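Local coordinates for UPF0434 family protein (Haloferax volcanii, PDB 6F5Z) that probably activates partner methyltransferases as a small Trm112-like subunit, here in complex with a putative methyltransferase of the same archaeon, at residues P12-E17 / G37-E42. Residues are numbered along the deposited sequence; the frame is centred on the assembly and turned at random.
Sequences PLDKSE and GTVTGE
Glu17 O takes two hydrogen bonds from Thr38. The backbone N of Thr38 lies 3.1 Å from Glu17 O, nearly in line with the C=O bond. Thr38 OG1 donates to Glu17 O as well, at 2.7 Å, tilted 35° from the carbonyl plane. A chi1 of 59° holds Thr38 OG1 between its own backbone N and carbonyl carbon, facing Glu17 O. These bonds join the loop before strand 18-22 to the loop linking its sheet neighbour 33-37 with 43-47 in the Trm112-like fold.

Asp14 OD1 also serves two donors, both on one face of its carboxylate: Ser16 OG at 2.5 Å, on the syn side, and Ser16 N from above the plane. The backbone bond closes an Asx turn. A water donates to Ser16 OG (2.6 Å) and accepts from Thr40 N (2.9 Å), bridging the segments. Asp14 OD2 rests against Val39 CG1, 3.5 Å away, and Ser16 CB packs on Val39 CG2. Replacing Asp14 by an alanine would probably leave both Ser16 donors without this acceptor and the hydroxyl freer to turn off the water. Leu13 CD1 touches Glu42 CG at 3.6 Å. Thr40 OG1 hydrogen-bonds to Asp11 OD2 and accepts from Glu42 N in an ST turn. Lys15 forms salt bridges with Asp96 and Glu125 of the methyltransferase chain. Directed polar bonds, more than apolar burial, thus probably set how these two surface loops sit.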
loop_
_atom_site.group_PDB
_atom_site.type_symbol
_atom_site.label_atom_id
_atom_site.label_comp_id
_atom_site.label_asym_id
_atom_site.label_seq_id
_atom_site.Cartn_x
_atom_site.Cartn_y
_atom_site.Cartn_z
ATOM N N PRO C 12 -3.894 11.865 27.585
ATOM C CA PRO C 12 -4.673 10.798 26.914
ATOM C C PRO C 12 -6.143 10.809 27.268
ATOM O O PRO C 12 -6.943 10.332 26.467
ATOM C CB PRO C 12 -4.015 9.511 27.412
ATOM C CG PRO C 12 -3.338 9.885 28.724
ATOM C CD PRO C 12 -2.867 11.308 28.495
ATOM N N LEU C 13 -6.520 11.405 28.430
ATOM C CA LEU C 13 -7.938 11.349 28.818
ATOM C C LEU C 13 -8.829 12.214 27.964
ATOM O O LEU C 13 -9.896 11.767 27.569
ATOM C CB LEU C 13 -8.106 11.775 30.270
ATOM C CG LEU C 13 -7.555 10.823 31.320
ATOM C CD1 LEU C 13 -7.565 11.477 32.673
ATOM C CD2 LEU C 13 -8.384 9.535 31.387
ATOM N N ASP C 14 -8.416 13.453 27.698
ATOM C CA ASP C 14 -9.265 14.406 26.979
ATOM C C ASP C 14 -8.543 15.194 25.883
ATOM O O ASP C 14 -9.120 16.112 25.259
ATOM C CB ASP C 14 -9.922 15.372 27.997
ATOM C CG ASP C 14 -8.908 16.290 28.651
ATOM O OD1 ASP C 14 -7.690 16.042 28.498
ATOM O OD2 ASP C 14 -9.326 17.291 29.278
ATOM N N LYS C 15 -7.287 14.817 25.615
ATOM C CA LYS C 15 -6.486 15.416 24.547
ATOM C C LYS C 15 -6.132 16.872 24.779
ATOM O O LYS C 15 -5.748 17.577 23.846
ATOM C CB LYS C 15 -7.122 15.217 23.127
ATOM C CG LYS C 15 -7.723 13.827 22.873
ATOM C CD LYS C 15 -6.802 12.660 23.216
ATOM C CE LYS C 15 -7.530 11.377 22.958
ATOM N NZ LYS C 15 -6.807 10.246 23.520
ATOM N N SER C 16 -6.166 17.299 26.047
ATOM C CA SER C 16 -5.809 18.659 26.394
ATOM C C SER C 16 -4.296 18.800 26.573
ATOM O O SER C 16 -3.545 17.819 26.620
ATOM C CB SER C 16 -6.558 19.085 27.656
ATOM O OG SER C 16 -6.305 18.154 28.689
ATOM N N GLU C 17 -3.851 20.043 26.687
ATOM C CA GLU C 17 -2.447 20.369 26.836
ATOM C C GLU C 17 -1.882 19.848 28.155
ATOM O O GLU C 17 -2.588 19.833 29.170
ATOM C CB GLU C 17 -2.311 21.918 26.781
ATOM C CG GLU C 17 -0.895 22.444 26.589
ATOM C CD GLU C 17 -0.214 22.197 25.250
ATOM O OE1 GLU C 17 1.030 22.333 25.196
ATOM O OE2 GLU C 17 -0.910 21.882 24.256
ATOM N N GLY C 37 -1.756 17.289 33.347
ATOM C CA GLY C 37 -2.933 17.679 32.595
ATOM C C GLY C 37 -3.438 19.047 33.035
ATOM O O GLY C 37 -3.783 19.213 34.205
ATOM N N THR C 38 -3.470 20.018 32.116
ATOM C CA THR C 38 -3.928 21.397 32.410
ATOM C C THR C 38 -5.430 21.461 32.720
ATOM O O THR C 38 -5.895 22.497 33.234
ATOM C CB THR C 38 -3.589 22.336 31.246
ATOM O OG1 THR C 38 -4.222 21.848 30.075
ATOM C CG2 THR C 38 -2.048 22.518 31.034
ATOM N N VAL C 39 -6.195 20.414 32.354
ATOM C CA VAL C 39 -7.640 20.366 32.598
ATOM C C VAL C 39 -7.968 19.306 33.617
ATOM O O VAL C 39 -8.739 19.560 34.558
ATOM C CB VAL C 39 -8.394 20.119 31.260
ATOM C CG1 VAL C 39 -9.899 19.977 31.473
ATOM C CG2 VAL C 39 -8.102 21.215 30.238
ATOM N N THR C 40 -7.409 18.098 33.454
ATOM C CA THR C 40 -7.745 16.997 34.363
ATOM C C THR C 40 -6.975 17.019 35.686
ATOM O O THR C 40 -7.374 16.326 36.625
ATOM C CB THR C 40 -7.410 15.633 33.689
ATOM O OG1 THR C 40 -5.986 15.557 33.517
ATOM C CG2 THR C 40 -8.120 15.456 32.360
ATOM N N GLY C 41 -5.814 17.668 35.683
ATOM C CA GLY C 41 -4.870 17.723 36.800
ATOM C C GLY C 41 -4.114 16.410 36.970
ATOM O O GLY C 41 -3.354 16.250 37.933
ATOM N N GLU C 42 -4.296 15.447 36.027
ATOM C CA GLU C 42 -3.611 14.152 36.160
ATOM C C GLU C 42 -2.091 14.337 35.950
ATOM O O GLU C 42 -1.654 15.162 35.151
ATOM C CB GLU C 42 -4.190 13.108 35.181
ATOM C CG GLU C 42 -5.633 12.729 35.504
ATOM C CD GLU C 42 -5.951 12.047 36.827
ATOM O OE1 GLU C 42 -5.025 11.544 37.505
ATOM O OE2 GLU C 42 -7.159 11.984 37.163
HETATM O O HOH W 1 -5.631 17.772 31.166
#